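PDB 1XTP: Lmaj004091aaa from Leishmania major, which probably transfers methyl groups from S-adenosyl-L-methionine to the N-terminal amino group of proteins that begin with an X-Pro-Lys sequence. Local coordinates for residues T94-D99 with N157-I162; L161-W166 with Y192-E197. All coordinates share one frame; numbering follows the deposited sequence.

Interaction 1 of 2, residues T94-D99 with N157-I162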
ATOM      1  N   THR A  94     -10.378   8.901 -15.819  1.00 29.68           N
ATOM      2  CA  THR A  94      -9.570   7.920 -16.563  1.00 29.63           C
ATOM      3  C   THR A  94      -8.299   8.517 -17.213  1.00 29.99           C
ATOM      4  O   THR A  94      -7.726   7.900 -18.107  1.00 26.65           O
ATOM      5  CB  THR A  94     -10.430   7.209 -17.681  1.00 31.33           C
ATOM      6  OG1 THR A  94     -11.009   8.193 -18.553  1.00 28.50           O
ATOM      7  CG2 THR A  94     -11.536   6.347 -17.071  1.00 26.65           C
ATOM      8  N   SER A  95      -7.842   9.690 -16.767  1.00 28.80           N
ATOM      9  CA  SER A  95      -6.668  10.315 -17.400  1.00 30.28           C
ATOM     10  C   SER A  95      -5.358   9.859 -16.820  1.00 27.36           C
ATOM     11  O   SER A  95      -4.603   9.151 -17.493  1.00 31.20           O
ATOM     12  CB  SER A  95      -6.728  11.832 -17.346  1.00 25.02           C
ATOM     13  OG  SER A  95      -7.833  12.245 -18.088  1.00 42.31           O
ATOM     14  N   ARG A  96      -5.075  10.269 -15.592  1.00 23.62           N
ATOM     15  CA  ARG A  96      -3.778  10.002 -15.006  1.00 27.49           C
ATOM     16  C   ARG A  96      -3.826   9.121 -13.744  1.00 27.95           C
ATOM     17  O   ARG A  96      -4.611   9.363 -12.820  1.00 25.54           O
ATOM     18  CB  ARG A  96      -3.066  11.322 -14.720  1.00 29.73           C
ATOM     19  CG  ARG A  96      -1.558  11.178 -14.764  1.00 31.34           C
ATOM     20  CD  ARG A  96      -0.832  12.468 -14.622  1.00 32.14           C
ATOM     21  NE  ARG A  96       0.584  12.225 -14.867  1.00 32.11           N
ATOM     22  CZ  ARG A  96       1.205  12.411 -16.032  1.00 37.96           C
ATOM     23  NH1 ARG A  96       0.575  12.927 -17.095  1.00 36.12           N
ATOM     24  NH2 ARG A  96       2.497  12.109 -16.124  1.00 36.90           N
ATOM     25  N   ALA A  97      -2.965   8.106 -13.715  1.00 27.60           N
ATOM     26  CA  ALA A  97      -2.808   7.233 -12.554  1.00 25.96           C
ATOM     27  C   ALA A  97      -1.381   7.294 -11.996  1.00 25.73           C
ATOM     28  O   ALA A  97      -0.461   7.711 -12.684  1.00 24.58           O
ATOM     29  CB  ALA A  97      -3.157   5.797 -12.913  1.00 26.49           C
ATOM     30  N   LEU A  98      -1.240   6.868 -10.740  1.00 24.22           N
ATOM     31  CA  LEU A  98       0.039   6.753 -10.040  1.00 25.59           C
ATOM     32  C   LEU A  98       0.072   5.412  -9.303  1.00 25.57           C
ATOM     33  O   LEU A  98      -0.827   5.093  -8.508  1.00 26.15           O
ATOM     34  CB  LEU A  98       0.233   7.898  -9.037  1.00 22.93           C
ATOM     35  CG  LEU A  98       1.460   7.842  -8.114  1.00 24.26           C
ATOM     36  CD1 LEU A  98       2.787   7.895  -8.862  1.00 21.84           C
ATOM     37  CD2 LEU A  98       1.404   8.972  -7.060  1.00 27.15           C
ATOM     38  N   ASP A  99       1.130   4.654  -9.570  1.00 23.80           N
ATOM     39  CA  ASP A  99       1.351   3.332  -8.995  1.00 24.20           C
ATOM     40  C   ASP A  99       2.452   3.468  -7.943  1.00 24.74           C
ATOM     41  O   ASP A  99       3.630   3.615  -8.284  1.00 21.73           O
ATOM     42  CB  ASP A  99       1.762   2.411 -10.131  1.00 25.61           C
ATOM     43  CG  ASP A  99       1.797   0.976  -9.742  1.00 28.93           C
ATOM     44  OD1 ASP A  99       1.434   0.658  -8.582  1.00 36.35           O
ATOM     45  OD2 ASP A  99       2.187   0.170 -10.627  1.00 24.40           O
ATOM     46  N   ASN A 157      -4.067  18.064  -7.399  1.00 25.10           N
ATOM     47  CA  ASN A 157      -5.077  18.008  -8.439  1.00 24.76           C
ATOM     48  C   ASN A 157      -4.556  17.369  -9.727  1.00 22.85           C
ATOM     49  O   ASN A 157      -4.650  17.964 -10.778  1.00 22.71           O
ATOM     50  CB  ASN A 157      -5.572  19.437  -8.707  1.00 20.58           C
ATOM     51  CG  ASN A 157      -6.804  19.478  -9.578  1.00 27.10           C
ATOM     52  OD1 ASN A 157      -7.456  18.457  -9.803  1.00 23.34           O
ATOM     53  ND2 ASN A 157      -7.121  20.671 -10.104  1.00 28.59           N
ATOM     54  N   THR A 158      -3.999  16.168  -9.637  1.00 23.31           N
ATOM     55  CA  THR A 158      -3.325  15.541 -10.780  1.00 22.58           C
ATOM     56  C   THR A 158      -3.859  14.167 -11.148  1.00 24.31           C
ATOM     57  O   THR A 158      -4.021  13.853 -12.329  1.00 25.99           O
ATOM     58  CB  THR A 158      -1.805  15.439 -10.495  1.00 24.05           C
ATOM     59  OG1 THR A 158      -1.270  16.751 -10.408  1.00 24.67           O
ATOM     60  CG2 THR A 158      -1.057  14.709 -11.594  1.00 26.22           C
ATOM     61  N   TYR A 159      -4.099  13.328 -10.151  1.00 22.45           N
ATOM     62  CA  TYR A 159      -4.414  11.929 -10.408  1.00 21.13           C
ATOM     63  C   TYR A 159      -5.890  11.548 -10.274  1.00 20.67           C
ATOM     64  O   TYR A 159      -6.572  11.920  -9.306  1.00 22.64           O
ATOM     65  CB  TYR A 159      -3.562  11.050  -9.515  1.00 22.52           C
ATOM     66  CG  TYR A 159      -2.102  11.163  -9.826  1.00 20.94           C
ATOM     67  CD1 TYR A 159      -1.572  10.582 -10.974  1.00 21.99           C
ATOM     68  CD2 TYR A 159      -1.244  11.861  -8.981  1.00 22.48           C
ATOM     69  CE1 TYR A 159      -0.220  10.687 -11.257  1.00 21.15           C
ATOM     70  CE2 TYR A 159       0.121  11.984  -9.262  1.00 23.73           C
ATOM     71  CZ  TYR A 159       0.628  11.395 -10.399  1.00 26.24           C
ATOM     72  OH  TYR A 159       1.986  11.493 -10.680  1.00 19.36           O
ATOM     73  N   ASP A 160      -6.366  10.795 -11.264  1.00 20.71           N
ATOM     74  CA  ASP A 160      -7.680  10.167 -11.214  1.00 21.17           C
ATOM     75  C   ASP A 160      -7.625   8.823 -10.436  1.00 23.09           C
ATOM     76  O   ASP A 160      -8.639   8.366  -9.887  1.00 21.99           O
ATOM     77  CB  ASP A 160      -8.217   9.960 -12.627  1.00 21.26           C
ATOM     78  CG  ASP A 160      -8.482  11.268 -13.357  1.00 23.37           C
ATOM     79  OD1 ASP A 160      -8.903  12.251 -12.726  1.00 26.36           O
ATOM     80  OD2 ASP A 160      -8.308  11.306 -14.583  1.00 29.38           O
ATOM     81  N   LEU A 161      -6.454   8.198 -10.368  1.00 22.74           N
ATOM     82  CA  LEU A 161      -6.300   7.049  -9.472  1.00 25.14           C
ATOM     83  C   LEU A 161      -4.923   7.026  -8.857  1.00 25.08           C
ATOM     84  O   LEU A 161      -3.954   7.314  -9.531  1.00 26.25           O
ATOM     85  CB  LEU A 161      -6.576   5.741 -10.202  1.00 27.16           C
ATOM     86  CG  LEU A 161      -6.940   4.553  -9.294  1.00 27.15           C
ATOM     87  CD1 LEU A 161      -8.392   4.649  -8.762  1.00 31.16           C
ATOM     88  CD2 LEU A 161      -6.721   3.231 -10.022  1.00 26.41           C
ATOM     89  N   ILE A 162      -4.860   6.726  -7.561  1.00 25.98           N
ATOM     90  CA  ILE A 162      -3.598   6.557  -6.850  1.00 25.76           C
ATOM     91  C   ILE A 162      -3.630   5.189  -6.185  1.00 23.67           C
ATOM     92  O   ILE A 162      -4.374   4.953  -5.235  1.00 22.84           O
ATOM     93  CB  ILE A 162      -3.355   7.670  -5.807  1.00 24.74           C
ATOM     94  CG1 ILE A 162      -3.322   9.036  -6.493  1.00 28.19           C
ATOM     95  CG2 ILE A 162      -2.046   7.412  -5.030  1.00 28.22           C
ATOM     96  CD1 ILE A 162      -3.175  10.199  -5.552  1.00 29.01           C
TER
HETATM   97  O   HOH W   1      -5.665  12.816 -13.957  1.00 37.10           O
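Residues 96-98 and 161-162 pair as parallel strands, Ala97 beside Leu161 and Leu98 beside Ile162, and the backbone N of Leu98 donates to Leu161 O at 3.0 Å. At the entry to the pairing the segment 157-162 turns a corner at Asp160, and a single acceptor serves two successive amides: Arg96 O takes a hydrogen bond of 2.7 Å from Asp160 N, lying in the carbonyl plane, and a longer one from Leu161 N.

The corner is also held from its side chain. Asp160 OD2 accepts from Ser95 N at 2.8 Å through its anti lone pair, while OD1 of the same carboxylate is bonded to Thr188, tying the loop before strand 96-100 to strand 187-188. Tyr159 lays its ring across the first strand. With CG beside its own backbone N (chi1 -65°), the ring meets CB of Leu98 over one face, a CH-pi contact of 3.7 Å from CB to the Tyr159 ring centroid, and the methyl CG2 of Thr158 covers the opposite face. The extended Arg96 chain runs alongside Thr158, its CD 3.8 Å from Thr158 CG2, and its guanidinium plane stands 54° from the tyrosine ring. A water bridges the two backbones, donating to Thr158 O and weakly accepting from Arg96 N.

Arg96 NH2, by a salt bridge, and Tyr159 OH, by a hydrogen bond, both reach Asp120 of strand 118-123. Strands 96-100 and 159-165 are parallel neighbours in the central sheet of the Rossmann-like methyltransferase fold; 118-123 flanks 96-100, and helix 106-115 packs through Leu112 against Leu161.

Interaction 2 of 2, residues L161-W166 with Y192-E197. With SAI (S-adenosyl-L-homoselenocysteine), chain B.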
ATOM      1  N   LEU A 161      -6.454   8.198 -10.368  1.00 22.74           N
ATOM      2  CA  LEU A 161      -6.300   7.049  -9.472  1.00 25.14           C
ATOM      3  C   LEU A 161      -4.923   7.026  -8.857  1.00 25.08           C
ATOM      4  O   LEU A 161      -3.954   7.314  -9.531  1.00 26.25           O
ATOM      5  CB  LEU A 161      -6.576   5.741 -10.202  1.00 27.16           C
ATOM      6  CG  LEU A 161      -6.940   4.553  -9.294  1.00 27.15           C
ATOM      7  CD1 LEU A 161      -8.392   4.649  -8.762  1.00 31.16           C
ATOM      8  CD2 LEU A 161      -6.721   3.231 -10.022  1.00 26.41           C
ATOM      9  N   ILE A 162      -4.860   6.726  -7.561  1.00 25.98           N
ATOM     10  CA  ILE A 162      -3.598   6.557  -6.850  1.00 25.76           C
ATOM     11  C   ILE A 162      -3.630   5.189  -6.185  1.00 23.67           C
ATOM     12  O   ILE A 162      -4.374   4.953  -5.235  1.00 22.84           O
ATOM     13  CB  ILE A 162      -3.355   7.670  -5.807  1.00 24.74           C
ATOM     14  CG1 ILE A 162      -3.322   9.036  -6.493  1.00 28.19           C
ATOM     15  CG2 ILE A 162      -2.046   7.412  -5.030  1.00 28.22           C
ATOM     16  CD1 ILE A 162      -3.175  10.199  -5.552  1.00 29.01           C
ATOM     17  N   VAL A 163      -2.810   4.297  -6.719  1.00 24.18           N
ATOM     18  CA  VAL A 163      -2.761   2.912  -6.309  1.00 24.98           C
ATOM     19  C   VAL A 163      -1.731   2.680  -5.184  1.00 24.26           C
ATOM     20  O   VAL A 163      -0.575   3.001  -5.336  1.00 22.95           O
ATOM     21  CB  VAL A 163      -2.412   2.026  -7.535  1.00 22.30           C
ATOM     22  CG1 VAL A 163      -2.299   0.575  -7.124  1.00 26.41           C
ATOM     23  CG2 VAL A 163      -3.484   2.205  -8.593  1.00 23.80           C
ATOM     24  N   ILE A 164      -2.177   2.131  -4.056  1.00 25.05           N
ATOM     25  CA  ILE A 164      -1.290   1.764  -2.961  1.00 22.21           C
ATOM     26  C   ILE A 164      -1.609   0.308  -2.597  1.00 21.09           C
ATOM     27  O   ILE A 164      -2.520   0.021  -1.819  1.00 24.60           O
ATOM     28  CB  ILE A 164      -1.462   2.706  -1.732  1.00 24.20           C
ATOM     29  CG1 ILE A 164      -1.464   4.192  -2.143  1.00 22.62           C
ATOM     30  CG2 ILE A 164      -0.353   2.452  -0.690  1.00 26.37           C
ATOM     31  CD1 ILE A 164      -1.736   5.156  -0.990  1.00 22.45           C
ATOM     32  N   GLN A 165      -0.865  -0.617  -3.179  1.00 23.55           N
ATOM     33  CA  GLN A 165      -1.131  -2.034  -3.005  1.00 26.12           C
ATOM     34  C   GLN A 165       0.095  -2.744  -2.506  1.00 26.15           C
ATOM     35  O   GLN A 165       1.161  -2.635  -3.120  1.00 26.57           O
ATOM     36  CB  GLN A 165      -1.573  -2.676  -4.318  1.00 26.32           C
ATOM     37  CG  GLN A 165      -1.656  -4.210  -4.219  1.00 29.12           C
ATOM     38  CD  GLN A 165      -2.579  -4.853  -5.252  1.00 27.41           C
ATOM     39  OE1 GLN A 165      -3.168  -4.170  -6.097  1.00 25.63           O
ATOM     40  NE2 GLN A 165      -2.712  -6.188  -5.175  1.00 24.07           N
ATOM     41  N   TRP A 166      -0.070  -3.482  -1.408  1.00 25.54           N
ATOM     42  CA  TRP A 166       0.996  -4.304  -0.820  1.00 26.89           C
ATOM     43  C   TRP A 166       2.273  -3.487  -0.505  1.00 26.09           C
ATOM     44  O   TRP A 166       3.396  -3.979  -0.602  1.00 28.54           O
ATOM     45  CB  TRP A 166       1.281  -5.534  -1.702  1.00 29.30           C
ATOM     46  CG  TRP A 166       0.225  -6.631  -1.565  1.00 28.96           C
ATOM     47  CD1 TRP A 166      -0.449  -6.982  -0.436  1.00 30.49           C
ATOM     48  CD2 TRP A 166      -0.245  -7.505  -2.596  1.00 29.11           C
ATOM     49  NE1 TRP A 166      -1.326  -8.008  -0.699  1.00 32.07           N
ATOM     50  CE2 TRP A 166      -1.215  -8.355  -2.017  1.00 27.05           C
ATOM     51  CE3 TRP A 166       0.061  -7.656  -3.953  1.00 30.77           C
ATOM     52  CZ2 TRP A 166      -1.882  -9.340  -2.744  1.00 30.31           C
ATOM     53  CZ3 TRP A 166      -0.611  -8.634  -4.679  1.00 30.93           C
ATOM     54  CH2 TRP A 166      -1.573  -9.464  -4.069  1.00 30.52           C
ATOM     55  N   TYR A 192      -9.708   8.849  -6.977  1.00 22.82           N
ATOM     56  CA  TYR A 192      -9.775   8.031  -5.780  1.00 23.43           C
ATOM     57  C   TYR A 192      -8.383   7.498  -5.463  1.00 23.61           C
ATOM     58  O   TYR A 192      -7.567   7.273  -6.374  1.00 23.21           O
ATOM     59  CB  TYR A 192     -10.667   6.828  -6.023  1.00 23.98           C
ATOM     60  CG  TYR A 192     -12.145   7.074  -6.193  1.00 23.64           C
ATOM     61  CD1 TYR A 192     -12.687   7.358  -7.441  1.00 26.38           C
ATOM     62  CD2 TYR A 192     -13.015   6.928  -5.130  1.00 25.94           C
ATOM     63  CE1 TYR A 192     -14.056   7.551  -7.605  1.00 24.10           C
ATOM     64  CE2 TYR A 192     -14.398   7.107  -5.296  1.00 27.01           C
ATOM     65  CZ  TYR A 192     -14.904   7.408  -6.529  1.00 25.46           C
ATOM     66  OH  TYR A 192     -16.268   7.570  -6.699  1.00 30.64           O
ATOM     67  N   ILE A 193      -8.111   7.297  -4.177  1.00 22.17           N
ATOM     68  CA  ILE A 193      -7.020   6.400  -3.766  1.00 26.19           C
ATOM     69  C   ILE A 193      -7.551   4.983  -3.833  1.00 24.84           C
ATOM     70  O   ILE A 193      -8.541   4.669  -3.201  1.00 27.31           O
ATOM     71  CB  ILE A 193      -6.523   6.654  -2.332  1.00 25.67           C
ATOM     72  CG1 ILE A 193      -5.903   8.038  -2.201  1.00 25.34           C
ATOM     73  CG2 ILE A 193      -5.458   5.651  -1.957  1.00 28.13           C
ATOM     74  CD1 ILE A 193      -5.892   8.566  -0.793  1.00 29.30           C
ATOM     75  N   PHE A 194      -6.891   4.125  -4.599  1.00 28.15           N
ATOM     76  CA  PHE A 194      -7.174   2.704  -4.542  1.00 27.04           C
ATOM     77  C   PHE A 194      -6.159   2.015  -3.602  1.00 27.10           C
ATOM     78  O   PHE A 194      -4.999   1.831  -3.955  1.00 25.62           O
ATOM     79  CB  PHE A 194      -7.111   2.109  -5.929  1.00 28.71           C
ATOM     80  CG  PHE A 194      -7.322   0.623  -5.969  1.00 28.21           C
ATOM     81  CD1 PHE A 194      -8.587   0.076  -5.779  1.00 30.48           C
ATOM     82  CD2 PHE A 194      -6.260  -0.231  -6.245  1.00 34.25           C
ATOM     83  CE1 PHE A 194      -8.778  -1.301  -5.851  1.00 33.79           C
ATOM     84  CE2 PHE A 194      -6.452  -1.606  -6.321  1.00 36.12           C
ATOM     85  CZ  PHE A 194      -7.719  -2.138  -6.122  1.00 28.94           C
ATOM     86  N   PHE A 195      -6.627   1.627  -2.418  1.00 24.53           N
ATOM     87  CA  PHE A 195      -5.777   1.020  -1.394  1.00 26.49           C
ATOM     88  C   PHE A 195      -6.121  -0.456  -1.257  1.00 24.10           C
ATOM     89  O   PHE A 195      -7.240  -0.798  -0.899  1.00 24.70           O
ATOM     90  CB  PHE A 195      -5.968   1.756  -0.068  1.00 27.49           C
ATOM     91  CG  PHE A 195      -5.205   1.156   1.094  1.00 29.98           C
ATOM     92  CD1 PHE A 195      -3.883   0.740   0.952  1.00 28.02           C
ATOM     93  CD2 PHE A 195      -5.810   1.047   2.344  1.00 31.93           C
ATOM     94  CE1 PHE A 195      -3.188   0.214   2.034  1.00 31.37           C
ATOM     95  CE2 PHE A 195      -5.134   0.528   3.425  1.00 31.24           C
ATOM     96  CZ  PHE A 195      -3.812   0.121   3.281  1.00 30.16           C
ATOM     97  N   LYS A 196      -5.163  -1.322  -1.586  1.00 27.99           N
ATOM     98  CA  LYS A 196      -5.354  -2.773  -1.533  1.00 27.15           C
ATOM     99  C   LYS A 196      -4.271  -3.396  -0.672  1.00 26.96           C
ATOM    100  O   LYS A 196      -3.094  -3.258  -0.960  1.00 27.86           O
ATOM    101  CB  LYS A 196      -5.311  -3.394  -2.929  1.00 27.30           C
ATOM    102  CG  LYS A 196      -5.916  -4.799  -3.013  1.00 27.97           C
ATOM    103  CD  LYS A 196      -6.264  -5.160  -4.465  1.00 27.93           C
ATOM    104  CE  LYS A 196      -6.967  -6.505  -4.591  1.00 26.97           C
ATOM    105  NZ  LYS A 196      -7.117  -6.917  -6.011  1.00 19.32           N
ATOM    106  N   GLU A 197      -4.682  -4.118   0.366  1.00 25.80           N
ATOM    107  CA  GLU A 197      -3.738  -4.590   1.362  1.00 27.48           C
ATOM    108  C   GLU A 197      -4.259  -5.800   2.129  1.00 27.71           C
ATOM    109  O   GLU A 197      -5.481  -6.002   2.249  1.00 26.25           O
ATOM    110  CB  GLU A 197      -3.449  -3.466   2.368  1.00 27.02           C
ATOM    111  CG  GLU A 197      -2.172  -3.682   3.152  1.00 32.35           C
ATOM    112  CD  GLU A 197      -1.025  -4.129   2.259  1.00 36.38           C
ATOM    113  OE1 GLU A 197      -0.453  -3.261   1.543  1.00 33.79           O
ATOM    114  OE2 GLU A 197      -0.699  -5.342   2.291  1.00 30.16           O
TER
HETATM  115  N   SAI B 401       2.753  -2.703  -5.639  1.00 31.77           N
HETATM  116  CA  SAI B 401       3.488  -3.690  -6.482  1.00 30.13           C
HETATM  117  CB  SAI B 401       4.699  -4.212  -5.738  1.00 31.24           C
HETATM  118  CG  SAI B 401       4.425  -4.956  -4.440  1.00 31.74           C
HETATM  119 SE   SAI B 401       6.132  -5.539  -3.649  0.85 32.69          SE
HETATM  120  C   SAI B 401       2.649  -4.903  -6.851  1.00 30.14           C
HETATM  121  O   SAI B 401       1.629  -5.174  -6.219  1.00 27.46           O
HETATM  122  OXT SAI B 401       2.995  -5.652  -7.764  1.00 29.66           O
HETATM  123  C5' SAI B 401       6.348  -4.014  -2.412  1.00 32.32           C
HETATM  124  C4' SAI B 401       7.098  -2.833  -3.035  1.00 26.64           C
HETATM  125  O4' SAI B 401       7.096  -1.785  -2.112  1.00 26.96           O
HETATM  126  C3' SAI B 401       8.561  -3.097  -3.355  1.00 25.27           C
HETATM  127  O3' SAI B 401       8.848  -2.737  -4.681  1.00 24.13           O
HETATM  128  C2' SAI B 401       9.363  -2.227  -2.417  1.00 22.53           C
HETATM  129  O2' SAI B 401      10.573  -1.756  -2.995  1.00 22.49           O
HETATM  130  C1' SAI B 401       8.351  -1.131  -2.197  1.00 24.91           C
HETATM  131  N9  SAI B 401       8.560  -0.335  -0.996  1.00 26.98           N
HETATM  132  C8  SAI B 401       9.125  -0.747   0.190  1.00 25.78           C
HETATM  133  N7  SAI B 401       9.116   0.286   1.029  1.00 20.23           N
HETATM  134  C5  SAI B 401       8.538   1.353   0.399  1.00 29.15           C
HETATM  135  C6  SAI B 401       8.267   2.656   0.808  1.00 26.42           C
HETATM  136  N6  SAI B 401       8.608   3.048   2.037  1.00 21.72           N
HETATM  137  N1  SAI B 401       7.659   3.536  -0.072  1.00 26.22           N
HETATM  138  C2  SAI B 401       7.328   3.138  -1.361  1.00 26.26           C
HETATM  139  N3  SAI B 401       7.590   1.836  -1.750  1.00 25.90           N
HETATM  140  C4  SAI B 401       8.176   0.968  -0.881  1.00 28.74           C
HETATM  141  O   HOH W   2      -0.508  -0.988   0.384  1.00 20.13           O
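The parallel pairing of strands 161-165 and 192-197 belongs to the central sheet of the Rossmann-like methyltransferase fold, and its C-terminal end opens into the cofactor pocket. Five backbone hydrogen bonds zip the pair together at a 15° angle between strands; the one from Ile164 N to Phe194 O is nearly straight (172°).

On one face Val163 CG1 reaches the edge of the Phe194 ring, 4.1 Å from its CD2. Further along, Gln165 and Lys196 extend side by side, Gln165 OE1 lying 3.6 Å from Lys196 CD; Gln165 NE2 is hydrogen-bonded to Asp78, with which Lys196 NZ forms a salt bridge. On the other face Ile164 CD1 packs on Ile193 CG2, and the Phe195 ring turns its edge to Ile164 O.

Just past strand 161-165, Glu197, bent at chi2 (45°), brings OE2 to the edge of the Trp166 indole, 3.2 Å from CD1, while the indole NE1 bonds to Asn198. A water donates to Glu197 OE1 and, weakly, to Ile164 O. Gln165 O accepts from the amino N of S-adenosyl-L-homoselenocysteine at 3.0 Å, one of several bonds holding this product analogue.

Helix 75-87 covers the Phe194 face, with strand 248-253 beside 191-198; on the opposite face, Phe180 and Tyr221 meet Phe195 edge-to-face.

Interactions 1 and 2 are neighbouring strand pairings in one sheet, their centres 11 Å apart, and they illustrate how a Rossmann-like methyltransferase flanks a central strand with a parallel neighbour on either side. Strand 159-165 is common to both: interaction 1 joins its beginning to strand 96-100, and interaction 2 joins 161-165 to 191-198, so that Leu161 and Ile162 are paired on both sides. Along the chain the order is 96-100, 159-165, 191-198, with helix 173-186 lying between the last two. A probable hydrogen bond from Val163 N to Leu98 O carries the first pairing onward. Interaction 1 includes the N-terminal part of strand 159-165, farther from the ligand, whereas interaction 2 runs on to its C-terminal end, where S-adenosyl-L-homoselenocysteine binds.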